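Local coordinates for adenosine monophosphate-protein transferase (PDB 2D16) that is of unknown function but probably transfers an AMP group to proteins or acts on an adenosine-like molecule, at residues 2-7 with 117-122; 15-20 with 82-87; 30-35 with 97-102; 38-43 with 93-98; 42-47 with 60-65. One frame throughout, in Å; residues are numbered along the deposited sequence.

Overall arrangement
Contacts 2 and 5 lie in one antiparallel five-stranded sheet, their centres about 11 Å apart, and are joined where Gly46 N meets Leu86 O in a probable hydrogen bond. Contacts 3 and 4 fasten helices 25-39 and 92-100 to each other, the centres of the two contacts about 9 Å apart, and both reach a second subunit. These helices cover one face of the sheet of contact 2: Ile99 CD1 sits 3.6 Å from Ile85 CD1. Contact 1 belongs to a separate three-stranded sheet, its centre about 17 Å from that of contact 2, yet Val118 packs on Ile19. A sodium ion lies about 8 Å from the Ile119 side chain, and a glycerol, probably from the crystallisation liquor, about 4 Å from that of Ile43.

Contact 1: residues 2-7 with 117-122; sequences VRIEVI and QVIVAE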
# COMPACT_ATOMS: atom_id res chain seq x y z
N VAL A 2 -3.33 41.84 -60.93
CA VAL A 2 -3.60 40.64 -60.14
C VAL A 2 -3.23 39.41 -60.96
O VAL A 2 -4.04 38.88 -61.71
CB VAL A 2 -5.09 40.52 -59.75
CG1 VAL A 2 -5.32 39.24 -58.98
CG2 VAL A 2 -5.52 41.71 -58.91
N ARG A 3 -1.98 38.98 -60.81
CA ARG A 3 -1.51 37.79 -61.52
C ARG A 3 -1.54 36.63 -60.54
O ARG A 3 -0.97 36.71 -59.45
CB ARG A 3 -0.09 38.01 -62.06
CG ARG A 3 -0.04 38.91 -63.30
CD ARG A 3 1.38 39.37 -63.62
NE ARG A 3 2.25 38.29 -64.08
CZ ARG A 3 2.13 37.65 -65.24
NH1 ARG A 3 1.15 37.97 -66.08
NH2 ARG A 3 2.99 36.70 -65.57
N ILE A 4 -2.22 35.56 -60.93
CA ILE A 4 -2.34 34.39 -60.07
C ILE A 4 -1.41 33.27 -60.52
O ILE A 4 -1.29 33.00 -61.71
CB ILE A 4 -3.80 33.87 -60.07
CG1 ILE A 4 -4.73 34.96 -59.53
CG2 ILE A 4 -3.90 32.60 -59.25
CD1 ILE A 4 -6.21 34.59 -59.56
N GLU A 5 -0.74 32.65 -59.55
CA GLU A 5 0.16 31.55 -59.84
C GLU A 5 -0.04 30.42 -58.83
O GLU A 5 -0.53 30.64 -57.72
CB GLU A 5 1.63 32.02 -59.80
CG GLU A 5 2.17 32.32 -58.41
CD GLU A 5 3.57 32.91 -58.45
OE1 GLU A 5 3.72 34.03 -59.00
OE2 GLU A 5 4.51 32.28 -57.94
N VAL A 6 0.33 29.21 -59.24
CA VAL A 6 0.19 28.03 -58.40
C VAL A 6 1.57 27.57 -57.96
O VAL A 6 2.47 27.39 -58.78
CB VAL A 6 -0.50 26.89 -59.17
CG1 VAL A 6 -0.65 25.66 -58.28
CG2 VAL A 6 -1.86 27.36 -59.66
N ILE A 7 1.74 27.38 -56.66
CA ILE A 7 3.01 26.95 -56.11
C ILE A 7 2.88 25.55 -55.52
O ILE A 7 2.03 25.31 -54.66
CB ILE A 7 3.50 27.92 -55.01
CG1 ILE A 7 3.73 29.31 -55.61
CG2 ILE A 7 4.78 27.39 -54.37
CD1 ILE A 7 4.05 30.37 -54.58
N GLN A 117 -0.67 22.42 -52.78
CA GLN A 117 -0.36 23.62 -53.56
C GLN A 117 -0.89 24.87 -52.87
O GLN A 117 -1.91 24.83 -52.18
CB GLN A 117 -1.00 23.57 -54.95
CG GLN A 117 -0.62 22.38 -55.80
CD GLN A 117 -1.29 22.43 -57.16
OE1 GLN A 117 -2.48 22.75 -57.25
NE2 GLN A 117 -0.55 22.11 -58.21
N VAL A 118 -0.19 25.98 -53.06
CA VAL A 118 -0.60 27.26 -52.49
C VAL A 118 -0.87 28.17 -53.69
O VAL A 118 -0.00 28.35 -54.55
CB VAL A 118 0.51 27.87 -51.59
CG1 VAL A 118 0.09 29.27 -51.10
CG2 VAL A 118 0.76 26.97 -50.38
N ILE A 119 -2.08 28.71 -53.77
CA ILE A 119 -2.43 29.60 -54.87
C ILE A 119 -2.14 31.02 -54.40
O ILE A 119 -2.68 31.48 -53.39
CB ILE A 119 -3.91 29.46 -55.26
CG1 ILE A 119 -4.22 28.00 -55.61
CG2 ILE A 119 -4.21 30.36 -56.46
CD1 ILE A 119 -5.65 27.76 -56.06
N VAL A 120 -1.28 31.70 -55.14
CA VAL A 120 -0.87 33.05 -54.79
C VAL A 120 -1.23 34.09 -55.84
O VAL A 120 -1.08 33.86 -57.04
CB VAL A 120 0.67 33.10 -54.56
CG1 VAL A 120 1.12 34.53 -54.28
CG2 VAL A 120 1.04 32.18 -53.41
N ALA A 121 -1.70 35.24 -55.38
CA ALA A 121 -2.05 36.35 -56.27
C ALA A 121 -1.03 37.45 -56.01
O ALA A 121 -0.70 37.73 -54.86
CB ALA A 121 -3.45 36.85 -55.96
N GLU A 122 -0.52 38.07 -57.06
CA GLU A 122 0.44 39.15 -56.88
C GLU A 122 -0.08 40.45 -57.47
O GLU A 122 -0.58 40.49 -58.60
CB GLU A 122 1.81 38.80 -57.49
CG GLU A 122 2.82 39.94 -57.34
CD GLU A 122 4.27 39.51 -57.47
OE1 GLU A 122 4.54 38.32 -57.77
OE2 GLU A 122 5.16 40.37 -57.26
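Val6 lays its CG1 against the end amide of Gln117, 3.5 Å from CD, with the amide oxygen and nitrogen hardly farther off. The two strands, 3-8 and 116-122, are antiparallel neighbours in a three-stranded sheet, with 3-8 at its edge within the chain. Putting CG1 of Val6 opposite the backbone N (chi1 -180°) brings this methyl over the amide, whose NE2 is held by Asp8. On the same face Ile4 and Ile119 touch through their CG2 methyls at 3.6 Å, and the small Ala121 lets the branched Ile4 lie beside it. Beta-branched residues suit such places because they favour extended backbones and cover the strand close to its main chain.

The other face carries Ile7, Val118 and Val120 at its buried end and acids at the opposite end. The CD1 methyl of Ile7 reaches CG2 of Val120 at 3.7 Å, and Ile7 and Val118 also pack on Ile77 of helix 64-77. Farther along, Glu5 OE1 and Glu122 OE1 approach to 4.5 Å. Both glutamates form salt bridges with Arg127 of the next strand, a shared cation that probably offsets the repulsion between them.

The backbones are joined by three hydrogen-bonded pairs, Arg3 with Glu122, Glu5 with Val120 and Ile7 with Val118. Between them CA-H groups add weaker contacts to carbonyls. In the middle pair Glu5 N donates to Val120 O at 2.8 Å, with an N-H...O angle of 167°.

Contact 2: residues 15-20 with 82-87; sequences VEVIIG and VFVILM
Ile19 and Val84 form part of the apolar centre and run alongside each other, with CD1 of Ile19 3.6 Å from both CG1 and CG2 of Val84. The bend of Ile19 at its second torsion (chi2 -63°) carries this terminal methyl in between the two valine branches. Val17 and Leu86 repeat the pattern, Leu86 CD2 lying 3.6 Å from Val17 CB. Helix 64-77 covers this face, where branched aliphatics fill the buried layer without leaving polar atoms to satisfy.

On the reverse face Ile18 and Ile85 meet through their CB atoms, and both pack on Ile99 of helix 92-100. Beside them the ring of Phe83 lies over Gly20: Gly20 CA stands 3.7 Å from the ring centroid, 19° off its normal, in a CH-pi contact. The phenyl group folds back over the neighbouring strand because CG lies between the backbone N and carbonyl carbon (chi1 63°). The ring also packs on Leu32 and Ile99. A CB at Gly20 would collide with CZ of the ring, so glycine fits here. An alanine in place of Phe83 would probably open a gap over Gly20 and deprive Leu32 and Ile99 of an apolar partner.

At the far end Met87 extends along Glu16, its CG 4.0 Å from Glu16 CB. The acid end of Glu16 bends away, while its backbone N donates to Met87 O at 2.9 Å. Hydrogen-bonded pairs Glu16-Met87, Ile18-Ile85 and Gly20-Phe83 alternate with non-hydrogen-bonded Val17-Leu86 and Ile19-Val84, as is typical of antiparallel strands inside a sheet covered by helices on both faces.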
# COMPACT_ATOMS: atom_id res chain seq x y z
N VAL A 15 5.97 13.83 -44.74
CA VAL A 15 6.09 15.10 -44.02
C VAL A 15 4.80 15.90 -44.13
O VAL A 15 4.22 16.02 -45.20
CB VAL A 15 7.28 15.93 -44.57
CG1 VAL A 15 7.22 17.36 -44.04
CG2 VAL A 15 8.58 15.27 -44.15
N GLU A 16 4.36 16.43 -42.99
CA GLU A 16 3.12 17.22 -42.93
C GLU A 16 3.43 18.69 -43.13
O GLU A 16 4.43 19.20 -42.62
CB GLU A 16 2.46 17.05 -41.56
CG GLU A 16 2.22 15.61 -41.10
CD GLU A 16 0.94 15.01 -41.66
OE1 GLU A 16 0.07 15.77 -42.14
OE2 GLU A 16 0.79 13.78 -41.60
N VAL A 17 2.57 19.39 -43.87
CA VAL A 17 2.76 20.81 -44.10
C VAL A 17 1.57 21.59 -43.53
O VAL A 17 0.43 21.13 -43.61
CB VAL A 17 2.91 21.16 -45.61
CG1 VAL A 17 1.64 20.79 -46.37
CG2 VAL A 17 3.22 22.64 -45.77
N ILE A 18 1.86 22.74 -42.94
CA ILE A 18 0.83 23.61 -42.39
C ILE A 18 1.18 25.02 -42.86
O ILE A 18 2.31 25.48 -42.67
CB ILE A 18 0.82 23.59 -40.84
CG1 ILE A 18 0.64 22.16 -40.33
CG2 ILE A 18 -0.32 24.47 -40.33
CD1 ILE A 18 0.72 22.03 -38.82
N ILE A 19 0.23 25.70 -43.48
CA ILE A 19 0.45 27.05 -43.97
C ILE A 19 -0.51 27.98 -43.23
O ILE A 19 -1.69 27.66 -43.10
CB ILE A 19 0.16 27.18 -45.49
CG1 ILE A 19 0.87 26.06 -46.27
CG2 ILE A 19 0.60 28.55 -45.99
CD1 ILE A 19 2.38 26.11 -46.18
N GLY A 20 -0.02 29.11 -42.76
CA GLY A 20 -0.88 30.03 -42.04
C GLY A 20 -0.55 31.49 -42.25
O GLY A 20 0.42 31.83 -42.93
N VAL A 82 3.04 35.36 -43.94
CA VAL A 82 2.63 33.97 -44.12
C VAL A 82 3.70 33.10 -43.47
O VAL A 82 4.89 33.43 -43.52
CB VAL A 82 2.54 33.61 -45.63
CG1 VAL A 82 2.46 32.09 -45.80
CG2 VAL A 82 1.32 34.26 -46.25
N PHE A 83 3.28 32.02 -42.83
CA PHE A 83 4.25 31.12 -42.22
C PHE A 83 4.04 29.71 -42.74
O PHE A 83 2.91 29.32 -43.07
CB PHE A 83 4.19 31.18 -40.68
CG PHE A 83 2.88 30.73 -40.07
CD1 PHE A 83 2.64 29.38 -39.81
CD2 PHE A 83 1.92 31.67 -39.71
CE1 PHE A 83 1.46 28.97 -39.18
CE2 PHE A 83 0.73 31.27 -39.09
CZ PHE A 83 0.50 29.92 -38.82
N VAL A 84 5.14 28.98 -42.86
CA VAL A 84 5.11 27.61 -43.36
C VAL A 84 5.77 26.67 -42.36
O VAL A 84 6.88 26.92 -41.90
CB VAL A 84 5.86 27.48 -44.70
CG1 VAL A 84 5.87 26.02 -45.15
CG2 VAL A 84 5.21 28.36 -45.76
N ILE A 85 5.08 25.58 -42.05
CA ILE A 85 5.61 24.59 -41.13
C ILE A 85 5.69 23.24 -41.83
O ILE A 85 4.74 22.83 -42.49
CB ILE A 85 4.69 24.40 -39.89
CG1 ILE A 85 4.55 25.72 -39.14
CG2 ILE A 85 5.28 23.32 -38.98
CD1 ILE A 85 3.47 25.69 -38.07
N LEU A 86 6.83 22.57 -41.69
CA LEU A 86 7.01 21.24 -42.25
C LEU A 86 7.45 20.41 -41.06
O LEU A 86 8.44 20.74 -40.40
CB LEU A 86 8.09 21.23 -43.35
CG LEU A 86 7.71 21.91 -44.67
CD1 LEU A 86 8.89 21.88 -45.62
CD2 LEU A 86 6.51 21.21 -45.28
N MET A 87 6.71 19.35 -40.75
CA MET A 87 7.03 18.54 -39.59
C MET A 87 6.86 17.04 -39.79
O MET A 87 6.23 16.58 -40.75
CB MET A 87 6.14 18.96 -38.42
CG MET A 87 4.67 18.61 -38.66
SD MET A 87 3.55 19.10 -37.32
CE MET A 87 2.12 18.08 -37.68

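Contact 3: residues 30-35 with 97-102; sequences DDLARA and NTIKNH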
# COMPACT_ATOMS: atom_id res chain seq x y z
N ASP A 30 10.09 32.40 -33.96
CA ASP A 30 10.74 31.72 -32.83
C ASP A 30 9.73 31.25 -31.78
O ASP A 30 9.79 30.12 -31.31
CB ASP A 30 11.74 32.66 -32.14
CG ASP A 30 13.09 32.71 -32.84
OD1 ASP A 30 13.24 32.15 -33.95
OD2 ASP A 30 14.01 33.33 -32.27
N ASP A 31 8.80 32.13 -31.42
CA ASP A 31 7.82 31.80 -30.39
C ASP A 31 6.88 30.66 -30.78
O ASP A 31 6.52 29.83 -29.95
CB ASP A 31 7.01 33.04 -30.02
CG ASP A 31 6.40 32.94 -28.65
OD1 ASP A 31 7.17 32.90 -27.66
OD2 ASP A 31 5.16 32.89 -28.54
N LEU A 32 6.47 30.63 -32.04
CA LEU A 32 5.58 29.56 -32.50
C LEU A 32 6.37 28.26 -32.55
O LEU A 32 5.82 27.18 -32.30
CB LEU A 32 5.00 29.91 -33.87
CG LEU A 32 3.95 28.98 -34.49
CD1 LEU A 32 2.86 28.65 -33.46
CD2 LEU A 32 3.36 29.66 -35.72
N ALA A 33 7.66 28.35 -32.86
CA ALA A 33 8.50 27.15 -32.91
C ALA A 33 8.55 26.55 -31.50
O ALA A 33 8.41 25.34 -31.32
CB ALA A 33 9.91 27.50 -33.38
N ARG A 34 8.75 27.41 -30.50
CA ARG A 34 8.80 26.95 -29.12
C ARG A 34 7.47 26.30 -28.74
O ARG A 34 7.45 25.27 -28.06
CB ARG A 34 9.12 28.11 -28.17
CG ARG A 34 10.57 28.59 -28.22
CD ARG A 34 10.89 29.54 -27.06
NE ARG A 34 10.24 30.84 -27.20
CZ ARG A 34 10.76 31.87 -27.87
NH1 ARG A 34 11.94 31.75 -28.46
NH2 ARG A 34 10.09 33.02 -27.95
N ALA A 35 6.37 26.89 -29.19
CA ALA A 35 5.05 26.35 -28.90
C ALA A 35 4.88 24.95 -29.50
O ALA A 35 4.32 24.06 -28.86
CB ALA A 35 3.98 27.29 -29.43
N ASN A 97 -4.41 23.03 -32.72
CA ASN A 97 -4.90 23.89 -31.65
C ASN A 97 -3.77 24.72 -31.04
O ASN A 97 -3.99 25.87 -30.65
CB ASN A 97 -5.61 23.05 -30.58
CG ASN A 97 -7.01 22.64 -31.01
OD1 ASN A 97 -7.46 22.99 -32.11
ND2 ASN A 97 -7.72 21.92 -30.15
N THR A 98 -2.57 24.17 -30.98
CA THR A 98 -1.43 24.92 -30.45
C THR A 98 -1.16 26.13 -31.34
O THR A 98 -0.85 27.23 -30.85
CB THR A 98 -0.17 24.03 -30.38
OG1 THR A 98 -0.36 23.01 -29.39
CG2 THR A 98 1.07 24.86 -30.02
N ILE A 99 -1.28 25.95 -32.65
CA ILE A 99 -1.05 27.03 -33.59
C ILE A 99 -2.19 28.05 -33.55
O ILE A 99 -1.94 29.26 -33.49
CB ILE A 99 -0.90 26.49 -35.02
CG1 ILE A 99 0.29 25.52 -35.07
CG2 ILE A 99 -0.68 27.65 -36.00
CD1 ILE A 99 0.39 24.74 -36.38
N LYS A 100 -3.43 27.57 -33.59
CA LYS A 100 -4.58 28.47 -33.55
C LYS A 100 -4.60 29.28 -32.25
O LYS A 100 -5.09 30.42 -32.23
CB LYS A 100 -5.89 27.67 -33.67
CG LYS A 100 -6.14 27.11 -35.06
CD LYS A 100 -7.45 26.31 -35.15
CE LYS A 100 -7.43 25.09 -34.25
NZ LYS A 100 -8.62 24.21 -34.45
N ASN A 101 -4.07 28.70 -31.18
CA ASN A 101 -4.06 29.37 -29.89
C ASN A 101 -2.93 30.39 -29.72
O ASN A 101 -2.89 31.12 -28.73
CB ASN A 101 -3.98 28.34 -28.75
CG ASN A 101 -5.20 27.43 -28.71
OD1 ASN A 101 -6.32 27.85 -29.02
ND2 ASN A 101 -4.99 26.18 -28.29
N HIS A 102 -2.00 30.44 -30.68
CA HIS A 102 -0.90 31.39 -30.55
C HIS A 102 -1.42 32.81 -30.77
O HIS A 102 -2.14 33.08 -31.73
CB HIS A 102 0.21 31.08 -31.55
CG HIS A 102 1.47 31.84 -31.30
ND1 HIS A 102 1.65 33.14 -31.71
CD2 HIS A 102 2.59 31.50 -30.61
CE1 HIS A 102 2.83 33.57 -31.30
NE2 HIS A 102 3.42 32.60 -30.63
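His102 and Asp31 are joined by a histidine-carboxylate hydrogen bond, an unusual link between segment 97-102 and helix 25-39. His102 NE2 donates to Asp31 OD2 at 2.7 Å, but the bond is bent, 142° at the hydrogen, and OD2 lies tilted from the ring plane. It is received on the anti lone pair of OD2, with the carboxylate and ring planes 67° apart. The ring's other nitrogen, ND1, bonds to Ala104 N, so both nitrogens are engaged and the ring's rotation is fixed. Asp31 OD1 in turn takes a salt bridge from Arg34 NH2, at 2.9 Å. A leucine in place of Asp31 would probably leave His102 NE2 and Arg34 without their acidic mate and let the guanidinium turn elsewhere.

Leu32 supports the ring with CD1, 4.0 Å from His102 CD2; with CG opposite its backbone N (chi1 -175°), the branch reaches the His102 ring. A turn farther on, the small Ala35 admits the methyl of Thr98, whose CG2 rests 3.5 Å from Ala35 O. On the sheet side, Leu32 and Ile99 pack on Phe83 of strand 82-88, and Leu32 also on Ile47 of strand 44-51, so the two helices sit together on the sheet.

Contact 4: residues 38-43 with 93-98; sequences TAVPGI and INVLNT
Ile43 and Val95 reach toward each other tip to tip, Ile43 CD1 lying 4.1 Å from Val95 CG1. The fully extended isoleucine (chi1 -174°, chi2 171°) spans the distance from the loop to the helix. That same valine methyl also meets Ala39 CB at 3.7 Å, so one branch of Val95 is shared by Ala39 and Ile43, with Val40 more distant. Alanine is apt here: its single methyl lets the helix backbone come close, and it touches Asn94 O and Thr98 OG1 as well.

Val40 meets Asn94 at an oblique angle, CG2 coming to 3.4 Å from Asn94 CB, on the aliphatic part of the asparagine. The amide beyond is occupied elsewhere, with OD1 bonded to Tyr91 N and ND2 to Thr38 O of the second subunit. At the other end, a water spans Thr38 OG1 and Thr98 OG1, lying 2.8 Å from the former and 2.7 Å from the latter, so the two hydroxyls are linked through it. Val40 to Ile43 forms a type II turn, in which Gly42 adopts the positive phi (87°) that glycine tolerates.

The contact thus joins the end of helix 25-39 and its following turn to helix 92-100, with Ile43 and Val95 both resting on Met87 of strand 82-88.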
# COMPACT_ATOMS: atom_id res chain seq x y z
N THR A 38 5.98 21.97 -27.53
CA THR A 38 5.14 21.54 -26.41
C THR A 38 3.96 20.66 -26.84
O THR A 38 3.32 20.03 -25.99
CB THR A 38 4.55 22.75 -25.64
OG1 THR A 38 3.50 23.34 -26.40
CG2 THR A 38 5.63 23.79 -25.36
N ALA A 39 3.69 20.61 -28.14
CA ALA A 39 2.56 19.83 -28.64
C ALA A 39 2.75 18.31 -28.62
O ALA A 39 1.86 17.58 -28.17
CB ALA A 39 2.20 20.29 -30.04
N VAL A 40 3.89 17.84 -29.10
CA VAL A 40 4.18 16.41 -29.15
C VAL A 40 5.66 16.14 -28.88
O VAL A 40 6.52 16.71 -29.55
CB VAL A 40 3.84 15.80 -30.54
CG1 VAL A 40 4.19 14.31 -30.58
CG2 VAL A 40 2.35 15.99 -30.85
N PRO A 41 5.97 15.28 -27.90
CA PRO A 41 7.38 15.00 -27.61
C PRO A 41 8.04 14.36 -28.82
O PRO A 41 7.46 13.46 -29.44
CB PRO A 41 7.30 14.03 -26.43
CG PRO A 41 6.00 14.40 -25.76
CD PRO A 41 5.08 14.61 -26.93
N GLY A 42 9.24 14.82 -29.17
CA GLY A 42 9.95 14.26 -30.30
C GLY A 42 9.62 14.86 -31.66
O GLY A 42 10.19 14.46 -32.67
N ILE A 43 8.70 15.82 -31.69
CA ILE A 43 8.33 16.46 -32.94
C ILE A 43 9.57 17.07 -33.59
O ILE A 43 10.40 17.68 -32.91
CB ILE A 43 7.25 17.56 -32.70
CG1 ILE A 43 6.76 18.13 -34.04
CG2 ILE A 43 7.81 18.66 -31.82
CD1 ILE A 43 5.56 19.06 -33.89
N ILE A 93 -3.51 16.95 -36.34
CA ILE A 93 -4.49 16.84 -35.27
C ILE A 93 -3.87 17.01 -33.88
O ILE A 93 -4.56 17.34 -32.92
CB ILE A 93 -5.27 15.49 -35.34
CG1 ILE A 93 -6.53 15.58 -34.48
CG2 ILE A 93 -4.37 14.34 -34.89
CD1 ILE A 93 -7.48 14.40 -34.64
N ASN A 94 -2.55 16.82 -33.78
CA ASN A 94 -1.86 16.96 -32.50
C ASN A 94 -1.34 18.39 -32.30
O ASN A 94 -1.00 18.76 -31.18
CB ASN A 94 -0.63 16.04 -32.42
CG ASN A 94 -0.95 14.59 -32.76
OD1 ASN A 94 -0.28 13.96 -33.59
ND2 ASN A 94 -1.98 14.06 -32.12
N VAL A 95 -1.28 19.18 -33.37
CA VAL A 95 -0.72 20.53 -33.25
C VAL A 95 -1.54 21.73 -33.71
O VAL A 95 -1.17 22.87 -33.41
CB VAL A 95 0.63 20.62 -34.00
CG1 VAL A 95 1.53 19.45 -33.62
CG2 VAL A 95 0.40 20.65 -35.50
N LEU A 96 -2.63 21.52 -34.44
CA LEU A 96 -3.41 22.65 -34.92
C LEU A 96 -3.92 23.58 -33.83
O LEU A 96 -3.86 24.80 -33.99
CB LEU A 96 -4.58 22.16 -35.78
CG LEU A 96 -4.16 21.67 -37.17
CD1 LEU A 96 -5.35 20.98 -37.83
CD2 LEU A 96 -3.68 22.83 -38.03
N ASN A 97 -4.41 23.03 -32.72
CA ASN A 97 -4.90 23.89 -31.65
C ASN A 97 -3.77 24.72 -31.04
O ASN A 97 -3.99 25.87 -30.65
CB ASN A 97 -5.61 23.05 -30.58
CG ASN A 97 -7.01 22.64 -31.01
OD1 ASN A 97 -7.46 22.99 -32.11
ND2 ASN A 97 -7.72 21.92 -30.15
N THR A 98 -2.57 24.17 -30.98
CA THR A 98 -1.43 24.92 -30.45
C THR A 98 -1.16 26.13 -31.34
O THR A 98 -0.85 27.23 -30.85
CB THR A 98 -0.17 24.03 -30.38
OG1 THR A 98 -0.36 23.01 -29.39
CG2 THR A 98 1.07 24.86 -30.02
O HOH W 1 0.80 23.20 -26.96

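Contact 5: residues 42-47 with 60-65; sequences GIKFGI and TGNDPE
Asn62 leaves its backbone with CG placed between the backbone N and the carbonyl carbon (chi1 64°), which aims the CB-CG bond across at the main chain of strand 44-51. At CG the amide divides between two main-chain groups. OD1 accepts from Phe45 N at 2.9 Å, in the carbonyl plane, and also lies near the CA of Lys44. ND2 donates to Ile43 O at 3.0 Å and almost straight, 174° at the hydrogen. Asparagine suits the place because its short amide offers an acceptor and a donor, and the two bonds fix the rotation of the amide. CD of Lys44 crosses beside this amide, while a water joins Lys44 NZ to Asn62 O.

The Asn62 backbone N bonds Phe45 O at 3.1 Å, and the Phe45 ring turns toward Gly61 CA, 3.7 Å from CE1. A side chain at Gly61 would strike Phe45 O and Gly46 CA, hence glycine. Farther on, Ile47 and Thr60 lie side by side through their CG2 methyls, 3.8 Å apart, and exchange both backbone bonds; Thr60 OG1 bonds Asp162 O of the second subunit.

Asp63 OD2 accepts from Leu66 N. The arrangement is that of a beta hairpin, strands 44-51 and 56-61, whose second strand leads through the short link Asn62-Asp63 into a helix N-capped by Asp63.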
# COMPACT_ATOMS: atom_id res chain seq x y z
N GLY A 42 9.24 14.82 -29.17
CA GLY A 42 9.95 14.26 -30.30
C GLY A 42 9.62 14.86 -31.66
O GLY A 42 10.19 14.46 -32.67
N ILE A 43 8.70 15.82 -31.69
CA ILE A 43 8.33 16.46 -32.94
C ILE A 43 9.57 17.07 -33.59
O ILE A 43 10.40 17.68 -32.91
CB ILE A 43 7.25 17.56 -32.70
CG1 ILE A 43 6.76 18.13 -34.04
CG2 ILE A 43 7.81 18.66 -31.82
CD1 ILE A 43 5.56 19.06 -33.89
N LYS A 44 9.72 16.87 -34.90
CA LYS A 44 10.84 17.42 -35.65
C LYS A 44 10.23 18.33 -36.71
O LYS A 44 9.31 17.92 -37.42
CB LYS A 44 11.65 16.30 -36.31
CG LYS A 44 12.37 15.40 -35.31
CD LYS A 44 13.33 16.20 -34.43
CE LYS A 44 14.02 15.32 -33.40
NZ LYS A 44 14.95 16.09 -32.53
N PHE A 45 10.74 19.55 -36.83
CA PHE A 45 10.14 20.47 -37.78
C PHE A 45 10.98 21.65 -38.19
O PHE A 45 12.04 21.94 -37.62
CB PHE A 45 8.85 21.01 -37.16
CG PHE A 45 9.09 21.93 -35.99
CD1 PHE A 45 9.20 23.31 -36.18
CD2 PHE A 45 9.27 21.41 -34.71
CE1 PHE A 45 9.49 24.16 -35.11
CE2 PHE A 45 9.56 22.26 -33.63
CZ PHE A 45 9.67 23.63 -33.83
N GLY A 46 10.47 22.34 -39.19
CA GLY A 46 11.08 23.55 -39.70
C GLY A 46 9.93 24.53 -39.84
O GLY A 46 8.83 24.14 -40.23
N ILE A 47 10.16 25.79 -39.49
CA ILE A 47 9.13 26.81 -39.64
C ILE A 47 9.79 28.06 -40.22
O ILE A 47 10.88 28.46 -39.81
CB ILE A 47 8.43 27.16 -38.29
CG1 ILE A 47 7.36 28.24 -38.53
CG2 ILE A 47 9.44 27.63 -37.26
CD1 ILE A 47 6.56 28.59 -37.29
N THR A 60 13.54 28.87 -38.36
CA THR A 60 14.10 28.14 -37.23
C THR A 60 13.37 26.80 -37.16
O THR A 60 12.68 26.41 -38.11
CB THR A 60 13.93 28.90 -35.90
OG1 THR A 60 14.57 28.17 -34.84
CG2 THR A 60 12.46 29.07 -35.56
N GLY A 61 13.61 26.10 -36.08
CA GLY A 61 13.06 24.77 -35.89
C GLY A 61 14.11 23.92 -35.21
O GLY A 61 15.01 24.46 -34.57
N ASN A 62 14.01 22.60 -35.35
CA ASN A 62 14.98 21.70 -34.72
C ASN A 62 15.40 20.58 -35.67
O ASN A 62 15.78 19.49 -35.23
CB ASN A 62 14.40 21.11 -33.43
CG ASN A 62 13.19 20.23 -33.69
OD1 ASN A 62 12.73 20.10 -34.83
ND2 ASN A 62 12.67 19.62 -32.63
N ASP A 63 15.33 20.86 -36.96
CA ASP A 63 15.72 19.90 -37.99
C ASP A 63 16.26 20.66 -39.21
O ASP A 63 15.52 21.37 -39.89
CB ASP A 63 14.52 19.05 -38.42
CG ASP A 63 14.92 17.92 -39.36
OD1 ASP A 63 15.50 16.93 -38.87
OD2 ASP A 63 14.66 18.03 -40.57
N PRO A 64 17.56 20.51 -39.49
CA PRO A 64 18.20 21.19 -40.63
C PRO A 64 17.46 21.07 -41.96
O PRO A 64 17.19 22.08 -42.61
CB PRO A 64 19.58 20.54 -40.67
CG PRO A 64 19.86 20.26 -39.23
CD PRO A 64 18.53 19.68 -38.76
N GLU A 65 17.14 19.85 -42.36
CA GLU A 65 16.45 19.62 -43.63
C GLU A 65 15.08 20.27 -43.72
O GLU A 65 14.78 20.96 -44.70
CB GLU A 65 16.32 18.11 -43.89
CG GLU A 65 15.59 17.78 -45.19
CD GLU A 65 15.56 16.29 -45.47
OE1 GLU A 65 16.65 15.68 -45.59
OE2 GLU A 65 14.45 15.73 -45.59
O HOH W 2 16.53 18.05 -32.97